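EF0056 (Enterococcus faecalis, PDB 6ORI) is of unknown function but, as the N-terminal region of an enterococcal surface protein with immunoglobulin-like character, probably contributes to biofilm formation. Local coordinates at residues A[23-29]-A[176-182]; A[55-59]-A[125-129]; A[29-33]-A[60-64]. All blocks are in the same frame, centred on the assembly; numbering follows the deposited sequence. Where two conformers were deposited one is given.

Contact 1: A[23-29]-A[176-182]; sequences PGYTKNY and DDDKIVP
Tyr-25 and Ile-180 form a single backbone bridge of the parallel kind, Ile-180 bonding with its N and O to Gly-24 and Thr-26 on either side of Tyr-25. Ile-180 N donates to Gly-24 O at 3.1 Å, and Thr-26 N donates to Ile-180 O at 2.9 Å. The Tyr-25 ring meets that same carbonyl oxygen with its edge.

Thr-26 carries much of the side-chain packing. Thr-26 OG1 sits between backbone N and carbonyl carbon (chi1 70°), where it donates to Lys-27 O at 2.7 Å and lies 3.3 Å from Pro-182 CD. The other branch, Thr-26 CG2, lies 3.5 Å from Lys-179 O and close to the Asp-176 carboxylate. At Pro-182 CG, next to the CD touched by Thr-26, Asn-28 ND2 approaches but hydrogen-bonds to Tyr-292 O.

Tyr-29 OH donates to Asp-176 OD2 at 2.7 Å, entering the syn lone pair. The carboxylate is turned 44° from the ring, whose edge it meets. Ser-173 OG also bonds OD2, and Gln-175 NE2 bonds the tyrosine OH, so a second shell fixes both partners. One water joins Asp-176 OD1 to Lys-27 N, and another links Pro-182 O with Tyr-29 N. Asp-176 itself opens a type I' turn to Lys-179, whose aliphatic chain runs beside Pro-23, Gly-24 and Tyr-25, Lys-179 CD lying 3.5 Å from Tyr-25 O.

Strand 179-181 is already paired antiparallel with strand 166-173, through backbone bonds from Lys-179 to Ser-173 and Val-181 to Leu-171. The loop 23-29 adds to this short strand through the single bridge, just before the chain enters strand 31-38, while Trp-68 of strand 68-74 meets the Tyr-29 ring edge-to-face.

Contact 2: A[55-59]-A[125-129]; sequences VYGKH and LFAGA
His-59 reaches from the end of strand 50-59 to the loop carbonyls of Ala-127 and Gly-128. His-59 CB packs 3.7 Å from Phe-31 CD2 on the adjoining strand. From there CG stands between the backbone N and carbonyl carbon (chi1 53°), which sends the ring across to segment 125-129. Along the ring, CD2 passes Gly-128 O, His-59 CE1 lies 3.2 Å from Ala-127 O, and ND1 is hydrogen-bonded to Tyr-118 OH. At the tip, His-59 NE2 donates to Gly-128 O at 2.9 Å with an N-H...O angle of 153°. The oxygen lies near the imidazole plane, whereas the nitrogen sits above the carbonyl plane, so the bond is well aimed only from the histidine side. Bonds at both nitrogens fix the rotation of the ring.

Phe-126 makes the apolar half. Gly-57 has no side chain to hold the ring off, and its CA lies over one face, 4.0 Å from the ring centroid of Phe-126 and 21° off the normal, a CH-pi contact. Leu-125 CB covers the opposite face. The distal CZ of Phe-126 comes to 3.5 Å from Gly-57 N and to 3.8 Å from Val-55 CG1, the branch anti to its own backbone N. Leu-125 CD1 extends this patch at 4.3 Å from Val-55 CG1.

Leu-125 and Phe-126 also touch Ile-70, and Tyr-118 meets Phe-126 edge-to-face. A loop thus plugs buried side chains against a strand that pairs on both edges, with 31-38 and 135-144, packing consistent with the interior of an immunoglobulin-like beta-sandwich.

Contact 3: A[29-33]-A[60-64]; sequences YNFSD and NIAAS
Asn-60 N donates to Asn-30 O at 2.9 Å, the donor lying nearly on the extension of the carbonyl bond (C=O...N angle 164°), and this bond ties the loop after strand 50-59 to the residue just ahead of strand 31-38. The amide N of Ile-61, next in the loop, is buried here without a partner in the model.

Two asparagines and a serine carry the polar contact. Ser-32 OG lies between its backbone N and carbonyl carbon (chi1 58°), a rotation that points the hydroxyl at the Asn-60 amide; Ser-32 OG donates to Asn-60 OD1 at 2.9 Å, tilted 24° from the carbonyl plane. The other end of that amide, ND2, bonds Lys-289 O, so the group is held at both ends and its flip is fixed. The Asn-30 side chain crosses that of Ile-61 at a slant, ND2 of Asn-30 lying 3.7 Å from Ile-61 CB; the isoleucine has two conformers, so contacts further along its chain are less certain. Asn-30 OD1 is taken by Ala-291 N, and a water that donates to Ala-62 O at 2.9 Å accepts a weak bond from Asn-30 ND2.

Phe-31 supplies the apolar part. Although its CB leaves the loop behind, the ring end returns, and Phe-31 CZ comes to 4.1 Å from Ala-63 CB. Trp-68 and Tyr-118 each meet that ring edge-to-face, placing it in an aromatic cluster, while Ala-63 is bonded through its backbone to Gly-128.

At the start of strand 31-38, Ser-32 and Asp-33 both face Lys-58, the geometry of a classic beta bulge in the antiparallel pair of strands 31-38 and 50-59.

Overall arrangement
Contacts 2 and 3 lie next to each other, their centres about 9 Å apart, and are joined by the pairing of strands 31-38 and 50-59: Lys-58 O to Ser-32 N at 2.9 Å and Lys-58 N to Asp-33 O at 3.0 Å are probable hydrogen bonds. Their segments alternate along the chain. Contact 1 shares Tyr-29 with contact 3, centres about 14 Å apart, but does not touch contact 2, whose nearest atoms are about 8 Å away. All three reach the same antiparallel sheet. Asn-28 and Asn-30 from contacts 1 and 3 also bond the loop around 291-292, between strands 277-284 and 300-304 of another sheet. No calcium-site residue takes part.

Contact 1: A[23-29]-A[176-182]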
# COMPACT_ATOMS: atom_id res chain seq x y z
N PRO A 23 -3.27 -9.89 -15.96
CA PRO A 23 -3.34 -11.22 -16.56
C PRO A 23 -4.31 -12.17 -15.85
O PRO A 23 -4.61 -13.23 -16.42
CB PRO A 23 -1.93 -11.75 -16.40
CG PRO A 23 -1.44 -11.10 -15.15
CD PRO A 23 -2.04 -9.72 -15.15
N GLY A 24 -4.76 -11.82 -14.66
CA GLY A 24 -5.59 -12.71 -13.88
C GLY A 24 -4.85 -13.07 -12.61
O GLY A 24 -3.80 -12.50 -12.32
N TYR A 25 -5.41 -14.02 -11.87
CA TYR A 25 -4.93 -14.35 -10.54
C TYR A 25 -4.56 -15.81 -10.45
O TYR A 25 -5.21 -16.67 -11.03
CB TYR A 25 -5.99 -14.07 -9.48
CG TYR A 25 -6.31 -12.61 -9.31
CD1 TYR A 25 -5.30 -11.67 -9.13
CD2 TYR A 25 -7.62 -12.15 -9.34
CE1 TYR A 25 -5.58 -10.32 -8.99
CE2 TYR A 25 -7.92 -10.81 -9.20
CZ TYR A 25 -6.90 -9.90 -9.03
OH TYR A 25 -7.20 -8.56 -8.88
N THR A 26 -3.49 -16.08 -9.71
CA THR A 26 -3.18 -17.44 -9.31
C THR A 26 -4.18 -17.86 -8.22
O THR A 26 -4.88 -17.02 -7.63
CB THR A 26 -1.74 -17.57 -8.74
OG1 THR A 26 -1.66 -16.92 -7.47
CG2 THR A 26 -0.68 -16.96 -9.64
N LYS A 27 -4.20 -19.14 -7.90
CA LYS A 27 -4.83 -19.58 -6.68
C LYS A 27 -4.18 -18.84 -5.52
O LYS A 27 -3.05 -18.34 -5.62
CB LYS A 27 -4.68 -21.09 -6.50
CG LYS A 27 -3.26 -21.56 -6.22
CD LYS A 27 -3.21 -23.06 -5.97
CE LYS A 27 -3.85 -23.43 -4.64
NZ LYS A 27 -2.95 -24.29 -3.82
N ASN A 28 -4.88 -18.77 -4.40
CA ASN A 28 -4.34 -18.11 -3.23
C ASN A 28 -3.25 -18.96 -2.63
O ASN A 28 -3.42 -20.16 -2.37
CB ASN A 28 -5.46 -17.82 -2.24
CG ASN A 28 -6.51 -16.88 -2.84
OD1 ASN A 28 -7.21 -17.25 -3.78
ND2 ASN A 28 -6.59 -15.67 -2.33
N TYR A 29 -2.08 -18.35 -2.49
CA TYR A 29 -0.89 -19.03 -2.00
C TYR A 29 -0.63 -18.63 -0.54
O TYR A 29 -1.51 -18.13 0.12
CB TYR A 29 0.31 -18.75 -2.93
CG TYR A 29 0.28 -19.53 -4.23
CD1 TYR A 29 0.34 -20.92 -4.22
CD2 TYR A 29 0.23 -18.89 -5.45
CE1 TYR A 29 0.36 -21.65 -5.43
CE2 TYR A 29 0.24 -19.60 -6.64
CZ TYR A 29 0.28 -20.97 -6.63
OH TYR A 29 0.29 -21.68 -7.81
N ASP A 176 1.94 -20.40 -13.35
CA ASP A 176 0.57 -19.93 -13.55
C ASP A 176 0.51 -18.87 -14.65
O ASP A 176 -0.28 -17.92 -14.59
CB ASP A 176 0.02 -19.35 -12.24
CG ASP A 176 -0.07 -20.39 -11.14
OD1 ASP A 176 -0.85 -21.35 -11.31
OD2 ASP A 176 0.62 -20.26 -10.10
N ASP A 177 1.38 -19.02 -15.65
CA ASP A 177 1.42 -18.13 -16.81
C ASP A 177 1.58 -16.65 -16.42
O ASP A 177 0.97 -15.77 -17.02
CB ASP A 177 0.19 -18.35 -17.68
CG ASP A 177 0.06 -19.80 -18.13
OD1 ASP A 177 1.11 -20.47 -18.28
OD2 ASP A 177 -1.08 -20.27 -18.33
N ASP A 178 2.41 -16.41 -15.41
CA ASP A 178 2.73 -15.06 -14.93
C ASP A 178 1.54 -14.30 -14.38
O ASP A 178 1.53 -13.06 -14.33
CB ASP A 178 3.46 -14.24 -16.00
CG ASP A 178 4.87 -14.71 -16.20
OD1 ASP A 178 5.34 -15.53 -15.39
OD2 ASP A 178 5.51 -14.25 -17.17
N LYS A 179 0.53 -15.04 -13.94
CA LYS A 179 -0.58 -14.45 -13.23
C LYS A 179 -0.11 -13.95 -11.87
O LYS A 179 0.96 -14.37 -11.36
CB LYS A 179 -1.73 -15.45 -13.08
CG LYS A 179 -2.50 -15.69 -14.38
CD LYS A 179 -3.65 -16.67 -14.15
CE LYS A 179 -4.54 -16.78 -15.36
NZ LYS A 179 -3.91 -17.62 -16.42
N ILE A 180 -0.88 -13.04 -11.32
CA ILE A 180 -0.54 -12.37 -10.08
C ILE A 180 -1.05 -13.13 -8.88
O ILE A 180 -2.18 -13.62 -8.87
CB ILE A 180 -1.12 -10.96 -10.11
CG1 ILE A 180 -0.46 -10.18 -11.25
CG2 ILE A 180 -0.94 -10.25 -8.78
CD1 ILE A 180 -1.04 -8.79 -11.45
N VAL A 181 -0.24 -13.21 -7.84
CA VAL A 181 -0.66 -13.84 -6.61
C VAL A 181 -1.59 -12.88 -5.87
O VAL A 181 -1.20 -11.77 -5.50
CB VAL A 181 0.54 -14.20 -5.76
CG1 VAL A 181 0.13 -14.90 -4.49
CG2 VAL A 181 1.47 -15.11 -6.55
N PRO A 182 -2.86 -13.29 -5.68
CA PRO A 182 -3.83 -12.29 -5.20
C PRO A 182 -3.60 -11.83 -3.77
O PRO A 182 -3.29 -12.62 -2.90
CB PRO A 182 -5.16 -13.02 -5.31
CG PRO A 182 -4.82 -14.47 -5.25
CD PRO A 182 -3.48 -14.62 -5.89
O HOH W 1 -2.13 -15.20 -17.79
O HOH W 2 -3.18 -21.01 -9.84
O HOH W 3 -2.76 -15.22 -2.11

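Contact 2: A[55-59]-A[125-129]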
# COMPACT_ATOMS: atom_id res chain seq x y z
N VAL A 55 12.73 -3.17 0.18
CA VAL A 55 11.63 -4.07 -0.15
C VAL A 55 11.38 -4.96 1.05
O VAL A 55 12.32 -5.47 1.65
CB VAL A 55 11.92 -4.92 -1.40
CG1 VAL A 55 10.72 -5.78 -1.79
CG2 VAL A 55 12.37 -4.06 -2.55
N TYR A 56 10.11 -5.09 1.44
CA TYR A 56 9.73 -6.00 2.51
C TYR A 56 8.95 -7.17 1.94
O TYR A 56 8.17 -7.01 1.01
CB TYR A 56 8.88 -5.29 3.60
CG TYR A 56 9.51 -4.00 4.05
CD1 TYR A 56 10.85 -3.94 4.37
CD2 TYR A 56 8.78 -2.83 4.10
CE1 TYR A 56 11.44 -2.73 4.73
CE2 TYR A 56 9.37 -1.64 4.45
CZ TYR A 56 10.69 -1.60 4.78
OH TYR A 56 11.25 -0.38 5.10
N GLY A 57 9.17 -8.34 2.50
CA GLY A 57 8.48 -9.54 2.07
C GLY A 57 8.23 -10.47 3.20
O GLY A 57 9.04 -10.56 4.13
N LYS A 58 7.11 -11.18 3.16
CA LYS A 58 6.85 -12.20 4.15
C LYS A 58 6.01 -13.30 3.53
O LYS A 58 5.04 -13.06 2.78
CB LYS A 58 6.14 -11.64 5.38
CG LYS A 58 5.80 -12.79 6.32
CD LYS A 58 5.21 -12.38 7.60
CE LYS A 58 4.58 -13.57 8.32
NZ LYS A 58 5.41 -14.80 8.35
N HIS A 59 6.37 -14.53 3.89
CA HIS A 59 5.55 -15.70 3.57
C HIS A 59 5.40 -16.57 4.80
O HIS A 59 6.12 -16.41 5.80
CB HIS A 59 6.06 -16.46 2.34
CG HIS A 59 7.50 -16.83 2.41
ND1 HIS A 59 8.51 -15.94 2.15
CD2 HIS A 59 8.09 -18.00 2.73
CE1 HIS A 59 9.67 -16.54 2.31
NE2 HIS A 59 9.44 -17.79 2.67
N LEU A 125 15.61 -12.23 -3.45
CA LEU A 125 15.70 -11.38 -2.27
C LEU A 125 15.54 -12.04 -0.91
O LEU A 125 16.21 -11.66 0.03
CB LEU A 125 14.67 -10.25 -2.35
CG LEU A 125 14.72 -9.39 -3.62
CD1 LEU A 125 13.79 -8.21 -3.50
CD2 LEU A 125 16.11 -8.91 -3.95
N PHE A 126 14.59 -12.96 -0.79
CA PHE A 126 14.08 -13.39 0.51
C PHE A 126 14.32 -14.87 0.78
O PHE A 126 14.17 -15.74 -0.09
CB PHE A 126 12.58 -13.07 0.60
CG PHE A 126 12.26 -11.60 0.45
CD1 PHE A 126 12.88 -10.67 1.27
CD2 PHE A 126 11.38 -11.14 -0.51
CE1 PHE A 126 12.63 -9.34 1.13
CE2 PHE A 126 11.12 -9.78 -0.64
CZ PHE A 126 11.75 -8.90 0.19
N ALA A 127 14.69 -15.18 2.01
CA ALA A 127 15.02 -16.55 2.39
C ALA A 127 13.76 -17.41 2.31
O ALA A 127 12.77 -17.17 3.01
CB ALA A 127 15.63 -16.58 3.77
N GLY A 128 13.79 -18.42 1.45
CA GLY A 128 12.62 -19.25 1.23
C GLY A 128 12.18 -20.03 2.46
O GLY A 128 11.00 -20.26 2.66
N ALA A 129 13.13 -20.46 3.27
CA ALA A 129 12.82 -21.32 4.40
C ALA A 129 12.38 -20.54 5.63
O ALA A 129 11.94 -21.14 6.61
CB ALA A 129 14.02 -22.20 4.73

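Contact 3: A[29-33]-A[60-64]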
# COMPACT_ATOMS: atom_id res chain seq x y z
N TYR A 29 -2.08 -18.35 -2.49
CA TYR A 29 -0.89 -19.03 -2.00
C TYR A 29 -0.63 -18.63 -0.54
O TYR A 29 -1.51 -18.13 0.12
CB TYR A 29 0.31 -18.75 -2.93
CG TYR A 29 0.28 -19.53 -4.23
CD1 TYR A 29 0.34 -20.92 -4.22
CD2 TYR A 29 0.23 -18.89 -5.45
CE1 TYR A 29 0.36 -21.65 -5.43
CE2 TYR A 29 0.24 -19.60 -6.64
CZ TYR A 29 0.28 -20.97 -6.63
OH TYR A 29 0.29 -21.68 -7.81
N ASN A 30 0.59 -18.83 -0.06
CA ASN A 30 0.90 -18.64 1.35
C ASN A 30 1.87 -17.48 1.59
O ASN A 30 2.46 -17.37 2.65
CB ASN A 30 1.51 -19.92 1.92
CG ASN A 30 0.71 -21.16 1.56
OD1 ASN A 30 -0.53 -21.17 1.67
ND2 ASN A 30 1.40 -22.20 1.12
N PHE A 31 2.03 -16.63 0.59
CA PHE A 31 2.72 -15.35 0.79
C PHE A 31 1.76 -14.43 1.50
O PHE A 31 0.55 -14.53 1.29
CB PHE A 31 3.15 -14.76 -0.54
CG PHE A 31 4.09 -15.64 -1.30
CD1 PHE A 31 3.62 -16.62 -2.16
CD2 PHE A 31 5.46 -15.52 -1.15
CE1 PHE A 31 4.49 -17.44 -2.84
CE2 PHE A 31 6.32 -16.33 -1.82
CZ PHE A 31 5.84 -17.30 -2.65
N SER A 32 2.25 -13.51 2.33
CA SER A 32 1.35 -12.58 2.99
C SER A 32 1.74 -11.12 2.89
O SER A 32 0.92 -10.28 3.18
CB SER A 32 1.12 -12.95 4.46
OG SER A 32 2.34 -12.99 5.16
N ASP A 33 2.95 -10.78 2.45
CA ASP A 33 3.29 -9.37 2.35
C ASP A 33 4.38 -9.14 1.32
O ASP A 33 5.29 -9.95 1.16
CB ASP A 33 3.75 -8.84 3.71
CG ASP A 33 3.51 -7.36 3.90
OD1 ASP A 33 2.88 -6.68 3.05
OD2 ASP A 33 3.88 -6.87 5.00
N ASN A 60 4.42 -17.47 4.75
CA ASN A 60 3.94 -18.14 5.95
C ASN A 60 4.24 -19.62 5.96
O ASN A 60 4.15 -20.26 7.02
CB ASN A 60 2.42 -17.96 6.08
CG ASN A 60 1.98 -16.51 6.07
OD1 ASN A 60 2.78 -15.60 6.30
ND2 ASN A 60 0.70 -16.30 5.83
N ILE A 61 4.59 -20.15 4.79
CA ILE A 61 4.96 -21.56 4.60
C ILE A 61 6.20 -21.55 3.72
O ILE A 61 6.30 -20.73 2.81
CB ILE A 61 3.83 -22.34 3.90
CG1 ILE A 61 2.55 -22.34 4.76
CG2 ILE A 61 4.24 -23.78 3.60
CD1 ILE A 61 2.71 -23.01 6.11
N ALA A 62 7.15 -22.45 3.97
CA ALA A 62 8.37 -22.45 3.22
C ALA A 62 8.08 -22.43 1.72
O ALA A 62 7.16 -23.08 1.24
CB ALA A 62 9.21 -23.66 3.59
N ALA A 63 8.85 -21.63 0.99
CA ALA A 63 8.72 -21.50 -0.44
C ALA A 63 10.10 -21.62 -1.06
O ALA A 63 11.11 -21.47 -0.40
CB ALA A 63 8.11 -20.16 -0.81
N SER A 64 10.13 -21.91 -2.35
CA SER A 64 11.39 -22.12 -3.04
C SER A 64 11.19 -21.95 -4.53
O SER A 64 10.06 -21.80 -5.00
CB SER A 64 11.95 -23.52 -2.77
OG SER A 64 11.01 -24.51 -3.15
O HOH W 4 4.62 -21.89 0.37